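Local coordinates for hypothetical protein (Ruminococcus gnavus, PDB 4QAN) that is of unknown function but adopts a cystatin-like fold, belongs as a divergent member to the NTF2-like superfamily, and can bind magnesium, at residues Glu18-Phe24 / Gln204-Ala208; Gln58-Thr64 / Glu134-Ala138; Tyr98-Glu104 / Ile170-Lys174; Ala242-Thr246 / Trp349-Ser353. All coordinates share one frame; numbering follows the deposited sequence. Where two conformers were deposited one is given.

Contact 1: Glu18-Phe24 / Gln204-Ala208; sequences ESEITSF and QLTGA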
# COMPACT_ATOMS: atom_id res chain seq x y z
N GLU A 18 -20.58 -11.98 2.59
CA GLU A 18 -20.08 -13.16 3.29
C GLU A 18 -19.02 -13.91 2.48
O GLU A 18 -19.15 -14.05 1.26
CB GLU A 18 -21.26 -14.12 3.58
CG GLU A 18 -21.08 -14.99 4.82
CD GLU A 18 -20.94 -14.18 6.11
OE1 GLU A 18 -21.61 -13.14 6.27
OE2 GLU A 18 -20.13 -14.60 6.96
N SER A 19 -17.98 -14.40 3.15
CA SER A 19 -16.99 -15.30 2.54
C SER A 19 -17.23 -16.78 2.89
O SER A 19 -17.04 -17.19 4.03
CB SER A 19 -15.57 -14.90 2.95
OG SER A 19 -15.46 -14.74 4.35
N GLU A 20 -17.62 -17.58 1.89
CA GLU A 20 -17.96 -18.98 2.11
C GLU A 20 -16.81 -19.96 1.84
O GLU A 20 -17.00 -21.18 1.93
CB GLU A 20 -19.18 -19.35 1.26
CG GLU A 20 -20.22 -18.24 1.19
CD GLU A 20 -21.63 -18.73 0.97
OE1 GLU A 20 -21.82 -19.80 0.36
OE2 GLU A 20 -22.56 -18.02 1.40
N ILE A 21 -15.63 -19.44 1.52
CA ILE A 21 -14.42 -20.24 1.32
C ILE A 21 -13.46 -19.90 2.45
O ILE A 21 -12.92 -18.81 2.47
CB ILE A 21 -13.73 -19.93 -0.03
CG1 ILE A 21 -14.46 -20.62 -1.19
CG2 ILE A 21 -12.27 -20.37 -0.04
CD1 ILE A 21 -14.17 -20.01 -2.55
N THR A 22 -13.22 -20.83 3.38
CA THR A 22 -12.27 -20.57 4.48
C THR A 22 -10.88 -20.27 3.94
O THR A 22 -10.27 -19.26 4.29
CB THR A 22 -12.10 -21.77 5.43
OG1 THR A 22 -13.38 -22.29 5.81
CG2 THR A 22 -11.31 -21.36 6.68
N SER A 23 -10.39 -21.17 3.09
CA SER A 23 -8.99 -21.19 2.70
C SER A 23 -8.79 -21.98 1.41
O SER A 23 -9.66 -22.73 0.99
CB SER A 23 -8.15 -21.82 3.81
OG SER A 23 -8.64 -23.12 4.14
N PHE A 24 -7.63 -21.79 0.78
CA PHE A 24 -7.21 -22.61 -0.34
C PHE A 24 -6.09 -23.50 0.18
O PHE A 24 -5.03 -23.01 0.59
CB PHE A 24 -6.76 -21.75 -1.53
CG PHE A 24 -7.73 -20.66 -1.88
CD1 PHE A 24 -9.00 -20.97 -2.34
CD2 PHE A 24 -7.39 -19.32 -1.71
CE1 PHE A 24 -9.91 -19.97 -2.65
CE2 PHE A 24 -8.30 -18.32 -2.01
CZ PHE A 24 -9.56 -18.64 -2.48
N GLN A 204 -17.50 -18.37 -4.73
CA GLN A 204 -17.70 -17.84 -3.39
C GLN A 204 -16.58 -16.81 -3.27
O GLN A 204 -15.73 -16.71 -4.15
CB GLN A 204 -17.50 -18.90 -2.31
CG GLN A 204 -17.92 -20.32 -2.65
CD GLN A 204 -19.42 -20.49 -2.69
OE1 GLN A 204 -20.13 -19.71 -3.33
NE2 GLN A 204 -19.93 -21.53 -2.01
N LEU A 205 -16.60 -16.06 -2.18
CA LEU A 205 -15.45 -15.26 -1.77
C LEU A 205 -14.77 -15.95 -0.61
O LEU A 205 -15.35 -16.80 0.07
CB LEU A 205 -15.90 -13.86 -1.32
CG LEU A 205 -17.03 -13.22 -2.11
CD1 LEU A 205 -17.32 -11.85 -1.54
CD2 LEU A 205 -16.67 -13.15 -3.59
N THR A 206 -13.51 -15.60 -0.40
CA THR A 206 -12.78 -15.98 0.79
C THR A 206 -12.64 -14.70 1.63
O THR A 206 -13.24 -13.67 1.31
CB THR A 206 -11.41 -16.61 0.43
OG1 THR A 206 -10.92 -17.39 1.53
CG2 THR A 206 -10.37 -15.51 0.03
N GLY A 207 -11.87 -14.75 2.70
CA GLY A 207 -11.95 -13.73 3.73
C GLY A 207 -11.59 -12.33 3.29
O GLY A 207 -10.74 -12.14 2.42
N ALA A 208 -12.24 -11.34 3.90
CA ALA A 208 -11.94 -9.94 3.65
C ALA A 208 -10.56 -9.61 4.21
O ALA A 208 -10.23 -10.04 5.30
CB ALA A 208 -13.00 -9.05 4.28

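Contact 2: Gln58-Thr64 / Glu134-Ala138; sequences QINFVKT and ECLAA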
# COMPACT_ATOMS: atom_id res chain seq x y z
N GLN A 58 4.66 -10.97 7.61
CA GLN A 58 5.71 -12.00 7.55
C GLN A 58 6.95 -11.66 6.71
O GLN A 58 8.02 -12.22 6.94
CB GLN A 58 5.12 -13.31 6.99
CG GLN A 58 3.91 -13.83 7.74
CD GLN A 58 4.28 -14.31 9.12
OE1 GLN A 58 4.92 -15.35 9.26
NE2 GLN A 58 3.89 -13.55 10.14
N ILE A 59 6.80 -10.77 5.73
CA ILE A 59 7.89 -10.50 4.79
C ILE A 59 9.24 -10.24 5.48
O ILE A 59 9.31 -9.51 6.46
CB ILE A 59 7.55 -9.36 3.81
CG1 ILE A 59 8.57 -9.33 2.67
CG2 ILE A 59 7.50 -8.01 4.52
CD1 ILE A 59 8.06 -8.67 1.41
N ASN A 60 10.30 -10.84 4.93
CA ASN A 60 11.66 -10.69 5.43
C ASN A 60 12.32 -9.49 4.78
O ASN A 60 12.68 -9.53 3.60
CB ASN A 60 12.46 -11.95 5.14
CG ASN A 60 13.86 -11.94 5.77
OD1 ASN A 60 14.52 -10.90 5.88
ND2 ASN A 60 14.33 -13.12 6.14
N PHE A 61 12.48 -8.43 5.57
CA PHE A 61 13.04 -7.16 5.11
C PHE A 61 14.39 -7.35 4.44
O PHE A 61 14.57 -6.96 3.28
CB PHE A 61 13.16 -6.20 6.30
CG PHE A 61 13.70 -4.86 5.96
CD1 PHE A 61 15.07 -4.63 5.89
CD2 PHE A 61 12.84 -3.80 5.72
CE1 PHE A 61 15.57 -3.38 5.57
CE2 PHE A 61 13.34 -2.54 5.40
CZ PHE A 61 14.71 -2.34 5.33
N VAL A 62 15.33 -7.95 5.17
CA VAL A 62 16.70 -8.13 4.69
C VAL A 62 16.75 -8.91 3.39
O VAL A 62 17.34 -8.46 2.40
CB VAL A 62 17.59 -8.83 5.75
CG1 VAL A 62 18.88 -9.36 5.12
CG2 VAL A 62 17.92 -7.88 6.88
N LYS A 63 16.13 -10.09 3.38
CA LYS A 63 16.17 -10.95 2.19
C LYS A 63 15.51 -10.29 0.97
O LYS A 63 16.05 -10.33 -0.13
CB LYS A 63 15.50 -12.30 2.47
CG LYS A 63 16.23 -13.14 3.51
CD LYS A 63 17.58 -13.64 3.03
CE LYS A 63 18.54 -13.89 4.19
NZ LYS A 63 19.97 -13.89 3.77
N THR A 64 14.35 -9.68 1.19
CA THR A 64 13.63 -9.00 0.12
C THR A 64 14.47 -7.87 -0.46
O THR A 64 14.51 -7.68 -1.68
CB THR A 64 12.27 -8.49 0.62
OG1 THR A 64 11.47 -9.59 1.05
CG2 THR A 64 11.54 -7.76 -0.46
N GLU A 134 12.02 -17.57 1.14
CA GLU A 134 12.85 -16.99 2.19
C GLU A 134 12.61 -15.47 2.29
O GLU A 134 12.51 -14.93 3.39
CB GLU A 134 14.32 -17.30 1.90
CG GLU A 134 15.22 -17.28 3.11
CD GLU A 134 16.69 -17.47 2.74
OE1 GLU A 134 16.97 -18.00 1.64
OE2 GLU A 134 17.55 -17.08 3.55
N CYS A 135 12.52 -14.80 1.14
CA CYS A 135 12.09 -13.39 1.08
C CYS A 135 10.76 -13.16 1.81
O CYS A 135 10.60 -12.22 2.58
CB CYS A 135 11.93 -12.94 -0.39
SG CYS A 135 13.45 -12.63 -1.33
N LEU A 136 9.80 -14.05 1.55
CA LEU A 136 8.45 -13.89 2.06
C LEU A 136 8.26 -14.50 3.45
O LEU A 136 7.19 -14.34 4.05
CB LEU A 136 7.47 -14.49 1.07
CG LEU A 136 7.46 -13.86 -0.33
CD1 LEU A 136 6.55 -14.64 -1.27
CD2 LEU A 136 7.01 -12.42 -0.28
N ALA A 137 9.29 -15.17 3.96
CA ALA A 137 9.20 -15.99 5.18
C ALA A 137 8.02 -16.97 5.08
O ALA A 137 7.26 -17.16 6.04
CB ALA A 137 9.07 -15.11 6.42
N ALA A 138 7.91 -17.60 3.92
CA ALA A 138 6.76 -18.44 3.59
C ALA A 138 7.09 -19.91 3.75
O ALA A 138 8.25 -20.31 3.63
CB ALA A 138 6.31 -18.16 2.17

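Contact 3: Tyr98-Glu104 / Ile170-Lys174; sequences YIEQFEE and IHSLK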
# COMPACT_ATOMS: atom_id res chain seq x y z
N TYR A 98 -1.74 -4.44 -5.76
CA TYR A 98 -2.58 -5.52 -6.29
C TYR A 98 -3.68 -5.05 -7.27
O TYR A 98 -3.97 -5.72 -8.26
CB TYR A 98 -3.21 -6.35 -5.17
CG TYR A 98 -2.26 -7.33 -4.52
CD1 TYR A 98 -1.64 -8.31 -5.27
CD2 TYR A 98 -1.98 -7.28 -3.16
CE1 TYR A 98 -0.77 -9.21 -4.70
CE2 TYR A 98 -1.11 -8.19 -2.56
CZ TYR A 98 -0.50 -9.15 -3.34
OH TYR A 98 0.37 -10.07 -2.78
N ILE A 99 -4.27 -3.88 -6.99
CA ILE A 99 -5.26 -3.31 -7.88
C ILE A 99 -4.62 -3.06 -9.24
O ILE A 99 -5.21 -3.35 -10.26
CB ILE A 99 -5.90 -2.01 -7.31
CG1 ILE A 99 -6.77 -2.38 -6.09
CG2 ILE A 99 -6.77 -1.33 -8.35
CD1 ILE A 99 -7.19 -1.23 -5.20
N GLU A 100 -3.40 -2.55 -9.23
CA GLU A 100 -2.71 -2.26 -10.46
C GLU A 100 -2.32 -3.49 -11.24
O GLU A 100 -2.38 -3.47 -12.46
CB GLU A 100 -1.51 -1.38 -10.18
CG GLU A 100 -1.98 0.00 -9.86
CD GLU A 100 -0.90 0.85 -9.27
OE1 GLU A 100 0.09 0.27 -8.78
OE2 GLU A 100 -1.07 2.09 -9.30
N GLN A 101 -1.95 -4.57 -10.56
CA GLN A 101 -1.75 -5.84 -11.24
C GLN A 101 -3.06 -6.26 -11.89
O GLN A 101 -3.09 -6.60 -13.06
CB GLN A 101 -1.28 -6.92 -10.28
CG GLN A 101 0.10 -6.66 -9.73
CD GLN A 101 0.83 -7.92 -9.34
OE1 GLN A 101 0.23 -8.89 -8.87
NE2 GLN A 101 2.15 -7.93 -9.56
N PHE A 102 -4.15 -6.22 -11.11
CA PHE A 102 -5.45 -6.61 -11.61
C PHE A 102 -5.82 -5.79 -12.85
O PHE A 102 -6.19 -6.35 -13.87
CB PHE A 102 -6.49 -6.43 -10.51
CG PHE A 102 -7.86 -6.89 -10.89
CD1 PHE A 102 -8.22 -8.22 -10.78
CD2 PHE A 102 -8.81 -5.97 -11.36
CE1 PHE A 102 -9.50 -8.63 -11.12
CE2 PHE A 102 -10.08 -6.37 -11.70
CZ PHE A 102 -10.43 -7.70 -11.58
N GLU A 103 -5.70 -4.47 -12.74
CA GLU A 103 -6.07 -3.58 -13.85
C GLU A 103 -5.22 -3.83 -15.09
O GLU A 103 -5.74 -3.92 -16.21
CB GLU A 103 -6.00 -2.12 -13.42
CG GLU A 103 -7.09 -1.72 -12.42
CD GLU A 103 -6.92 -0.31 -11.86
OE1 GLU A 103 -5.83 0.27 -12.01
OE2 GLU A 103 -7.87 0.23 -11.27
N GLU A 104 -3.91 -3.96 -14.89
CA GLU A 104 -2.99 -4.23 -15.99
C GLU A 104 -3.36 -5.51 -16.77
O GLU A 104 -3.50 -5.47 -18.00
CB GLU A 104 -1.55 -4.32 -15.48
CG GLU A 104 -0.53 -4.51 -16.57
CD GLU A 104 0.90 -4.49 -16.07
OE1 GLU A 104 1.14 -4.06 -14.91
OE2 GLU A 104 1.79 -4.90 -16.84
N ILE A 170 -2.28 -15.87 -3.60
CA ILE A 170 -1.45 -15.34 -4.67
C ILE A 170 -0.64 -14.18 -4.13
O ILE A 170 -1.21 -13.20 -3.69
CB ILE A 170 -2.30 -14.82 -5.83
CG1 ILE A 170 -3.17 -15.95 -6.40
CG2 ILE A 170 -1.42 -14.19 -6.89
CD1 ILE A 170 -2.41 -17.21 -6.76
N HIS A 171 0.69 -14.30 -4.15
CA HIS A 171 1.58 -13.19 -3.80
C HIS A 171 1.70 -12.19 -4.94
O HIS A 171 1.82 -10.98 -4.70
CB HIS A 171 2.99 -13.69 -3.46
CG HIS A 171 3.96 -12.59 -3.21
ND1 HIS A 171 3.85 -11.74 -2.13
CD2 HIS A 171 5.02 -12.15 -3.93
CE1 HIS A 171 4.81 -10.84 -2.18
NE2 HIS A 171 5.54 -11.07 -3.26
N SER A 172 1.71 -12.70 -6.17
CA SER A 172 1.79 -11.83 -7.33
C SER A 172 1.10 -12.43 -8.53
O SER A 172 1.15 -13.65 -8.72
CB SER A 172 3.25 -11.53 -7.67
OG SER A 172 3.35 -10.52 -8.66
N LEU A 173 0.45 -11.58 -9.31
CA LEU A 173 -0.23 -11.97 -10.55
C LEU A 173 0.73 -11.92 -11.73
O LEU A 173 0.33 -12.16 -12.87
CB LEU A 173 -1.42 -11.04 -10.82
CG LEU A 173 -2.72 -11.38 -10.10
CD1 LEU A 173 -2.69 -10.99 -8.63
CD2 LEU A 173 -3.87 -10.68 -10.82
N LYS A 174 1.97 -11.55 -11.44
CA LYS A 174 3.06 -11.56 -12.39
C LYS A 174 4.29 -12.20 -11.74
O LYS A 174 4.48 -12.14 -10.53
CB LYS A 174 3.36 -10.13 -12.83
CG LYS A 174 2.15 -9.46 -13.46
CD LYS A 174 2.52 -8.20 -14.23
CE LYS A 174 2.84 -7.05 -13.31
NZ LYS A 174 3.57 -5.99 -14.04

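Contact 4: Ala242-Thr246 / Trp349-Ser353; sequences AFATT and WQIQS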
# COMPACT_ATOMS: atom_id res chain seq x y z
N ALA A 242 -7.73 8.34 7.09
CA ALA A 242 -9.08 8.94 7.06
C ALA A 242 -9.10 10.47 6.92
O ALA A 242 -10.00 11.02 6.28
CB ALA A 242 -9.86 8.55 8.30
N PHE A 243 -8.14 11.17 7.51
CA PHE A 243 -8.06 12.66 7.41
C PHE A 243 -7.83 13.19 6.00
O PHE A 243 -8.10 14.37 5.72
CB PHE A 243 -7.00 13.24 8.35
CG PHE A 243 -7.46 13.36 9.79
CD1 PHE A 243 -8.52 14.19 10.11
CD2 PHE A 243 -6.85 12.64 10.80
CE1 PHE A 243 -8.97 14.29 11.43
CE2 PHE A 243 -7.27 12.76 12.11
CZ PHE A 243 -8.34 13.57 12.43
N ALA A 244 -7.30 12.36 5.11
CA ALA A 244 -7.14 12.74 3.71
C ALA A 244 -8.06 11.96 2.76
O ALA A 244 -7.92 12.03 1.56
CB ALA A 244 -5.70 12.55 3.29
N THR A 245 -9.02 11.22 3.31
CA THR A 245 -9.97 10.48 2.49
C THR A 245 -11.08 11.44 2.07
O THR A 245 -11.93 11.80 2.86
CB THR A 245 -10.52 9.28 3.27
OG1 THR A 245 -9.41 8.47 3.70
CG2 THR A 245 -11.47 8.46 2.39
N THR A 246 -11.06 11.89 0.82
CA THR A 246 -11.96 12.95 0.38
C THR A 246 -13.32 12.47 -0.07
O THR A 246 -14.24 13.27 -0.14
CB THR A 246 -11.38 13.73 -0.80
OG1 THR A 246 -11.08 12.81 -1.85
CG2 THR A 246 -10.13 14.52 -0.36
N TRP A 349 -12.67 20.64 7.65
CA TRP A 349 -11.43 20.55 6.89
C TRP A 349 -10.77 19.19 6.92
O TRP A 349 -10.79 18.50 7.94
CB TRP A 349 -10.44 21.59 7.40
CG TRP A 349 -10.94 22.93 7.22
CD1 TRP A 349 -11.83 23.57 8.01
CD2 TRP A 349 -10.62 23.82 6.15
NE1 TRP A 349 -12.08 24.82 7.51
CE2 TRP A 349 -11.36 25.00 6.36
CE3 TRP A 349 -9.79 23.73 5.03
CZ2 TRP A 349 -11.28 26.10 5.51
CZ3 TRP A 349 -9.70 24.82 4.18
CH2 TRP A 349 -10.45 25.99 4.42
N GLN A 350 -10.16 18.85 5.78
CA GLN A 350 -9.37 17.63 5.59
C GLN A 350 -8.02 17.95 4.99
O GLN A 350 -7.79 19.06 4.47
CB GLN A 350 -10.09 16.68 4.65
CG GLN A 350 -11.36 16.09 5.25
CD GLN A 350 -11.93 14.98 4.38
OE1 GLN A 350 -12.56 15.24 3.36
NE2 GLN A 350 -11.70 13.73 4.78
N ILE A 351 -7.14 16.96 5.03
CA ILE A 351 -5.83 17.09 4.41
C ILE A 351 -5.97 16.71 2.94
O ILE A 351 -6.45 15.63 2.63
CB ILE A 351 -4.78 16.23 5.10
CG1 ILE A 351 -4.54 16.72 6.53
CG2 ILE A 351 -3.46 16.26 4.32
CD1 ILE A 351 -3.72 15.76 7.39
N GLN A 352 -5.59 17.61 2.03
CA GLN A 352 -5.54 17.26 0.60
C GLN A 352 -4.21 16.61 0.24
O GLN A 352 -4.18 15.57 -0.40
CB GLN A 352 -5.79 18.47 -0.27
CG GLN A 352 -5.72 18.19 -1.77
CD GLN A 352 -6.20 19.37 -2.58
OE1 GLN A 352 -5.42 20.02 -3.26
NE2 GLN A 352 -7.49 19.67 -2.51
N SER A 353 -3.11 17.18 0.73
CA SER A 353 -1.78 16.58 0.55
C SER A 353 -0.80 17.01 1.63
O SER A 353 -1.00 18.00 2.33
CB SER A 353 -1.21 16.91 -0.84
OG SER A 353 -0.78 18.25 -0.88

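Contact 1: Glu18-Phe24 / Gln204-Ala208
Ser19 and Leu205 bring their CA atoms to 4.6 Å where two irregular segments, 18-24 and 204-208, pass each other nearly at right angles (87° end to end) and are joined by a backbone hydrogen bond from Ile21 N to Leu205 O (3.0 Å). Thr206 supplies the second tie. Its OG1 donates to Ile21 O over only 2.6 Å, coming in tilted from the carbonyl plane, and Thr206 CA lies 3.3 Å from Ile21 O in a CA-H...O contact. With OG1 turned opposite the backbone N (chi1 -160°), the threonine sends its hydroxyl to the carbonyl and its methyl CG2 to the Phe24 ring, 4.0 Å from CE2. A beta-branched residue with both a polar and an apolar arm suits this spot. Ile21 directs its CB toward the partner segment: CG2 rests near Thr206 OG1, while CD1 lies across the aliphatic part of Gln204, 3.5 Å from CB, the two chains crossing at about a right angle. A glycine in place of Gln204 would probably leave Ile21 CG1 and CD1 without the methylenes they lie on, opening a gap beside them. Ser19 CB sits 3.1 Å from Thr206 O, a carbonyl that also accepts from Arg48. Leu205 turns to helix 43-48, and Phe24 meets the ring of Tyr33 on helix 27-39. Two hydrogen bonds and a few apolar touches thus link distant loops at the surface, and because backbone carbonyls accept both bonds, the tie depends mainly on main-chain shape and one threonine hydroxyl.

Contact 2: Gln58-Thr64 / Glu134-Ala138
Asn60 N donates to Cys135 O over 2.7 Å with an N-H...O angle of 155°, so the residue before helix 61-67 is bonded to the end of helix 126-135. Asn60 is also the N-cap of its own helix: with CG opposite the backbone N (chi1 -174°), OD1 folds back to accept from Lys63 N at 3.1 Å, a nearly straight bond (176°) reaching the amide oxygen from above its plane. Asparagine suits the place because its short side chain can satisfy a first-turn N-H. Asn60 O in turn takes both Thr64 N and Thr64 OG1, the hydroxyl at 2.8 Å. Lys63 lies obliquely across Glu134, its CE 3.4 Å from OE2, though NZ stays 4.0 Å from that oxygen, beyond a salt bridge; NZ also has long, weak ion pairs with Glu66 and Glu287. A methionine in place of Lys63 would probably leave the Glu134 carboxylate without this nearby positive charge. Farther out, Cys135 SG rests 3.7 Å from Lys63 O, and Ile59 CD1 meets Leu136 CD2 at 4.2 Å. Ala137 takes the positive-phi C-prime position of a Schellman motif that ends helix 126-135, and its CB sits against Gln58 O. Strand 153-164 backs the junction, Val162 touching Leu136 and Tyr164 OH bonding to Leu136 O, while Val62 of helix 61-67 packs on helix 287-296.

Contact 3: Tyr98-Glu104 / Ile170-Lys174
Gln101 reaches from helix 87-108 to the segment 170-174 and uses both ends of its amide. OE1 accepts from Leu173 N at 2.7 Å in a nearly straight bond (169°), and NE2 donates to Ser172 OG at 3.0 Å, the serine oxygen lying in the amide plane. The pair fixes the rotation of the amide, for a flipped group would set like against like at Leu173 N. Ser172 OG does double duty, giving its own proton to Lys174 O at 2.7 Å on a carbonyl lone pair. Such a buried site suits glutamine, uncharged yet both donor and acceptor. One turn earlier Tyr98 OH donates to His171 O over 2.6 Å, approaching from above the carbonyl plane. That carbonyl belongs to a classic beta bulge, His171 and Ser172 both facing Thr160, at which the strand turns a corner. A helix packed against a curled antiparallel sheet is consistent with the cystatin-like fold. His171 ND1 has a weak bond to Thr55. At the other end of the segment, Lys174 NZ forms a salt bridge with Glu104, meeting OE1 at 3.2 Å on the syn side but well out of the carboxylate plane, and OE2 more weakly; Ile183 O takes a further bond from it. Glu104 extends fully to get there (chi1 -177°). Leu173 packs beside Gln101 and Tyr98, its CB 3.3 Å from Gln101 OE1.

Contact 4: Ala242-Thr246 / Trp349-Ser353
Gln350 opens the contact by reaching over the 242-246 loop, its CB 3.2 Å from Phe243 O. The chain runs out extended beyond CG, which stands opposite the carbonyl carbon (chi1 -69°), and this carries the amide past Phe243 to Thr245. There NE2 donates to Thr245 O at 2.7 Å with an angle of 151°, coming from above the carbonyl plane; the same nitrogen also gives a bond to Ile216 O. Glutamine has the reach for this, and its amide N offers two hydrogens for two backbone carbonyls. Next, Ile351 joins by backbone and side chain alike. Its N donates to Phe243 O at 2.8 Å, and Ala244 CA lies 3.2 Å from Ile351 O in a CA-H...O contact. The sec-butyl chain packs beside it, CD1 4.2 Å from Phe243 CB and its CB at the same distance from Ala244 CB; the alanine has only a methyl to place against it. Phe228 of helix 221-234 and Tyr263 of helix 254-275 also touch Ile351, so the isoleucine sits in an apolar setting. Past it, Gln352 and Ser353 turn to the neighbouring strand 334-344, where both face Thr341 in a classic beta bulge. The loop that receives the strand holds a type I turn from Ala242 to Thr245, closed by Thr245 N to Ala242 O at 3.1 Å. In both hydrogen bonds of the join the loop supplies a carbonyl, the strand a backbone N-H or a glutamine amide, with apolar contacts of Phe243, Ala244 and Ile351 alongside.

How the contacts relate
Contact 3 is the buried one, contact 1 lies at the surface, and contacts 2 and 4 are intermediate. Contacts 1 to 3 belong to one half of the chain: contacts 2 and 3 are nested within the loop closed by contact 1, cross each other in sequence, and touch where Leu136 CD2 meets His171 CE1 (3.3 Å). Contact 4 comes later, on the far side of the chain's centre from contacts 2 and 3. Contacts 3 and 4 both involve strands bulged against a longer antiparallel partner. A glutamine amide takes part in both, beside a backbone bond in contact 4 and a tyrosine and a salt bridge in contact 3; contacts 1 and 2 add a threonine or asparagine to backbone bonds.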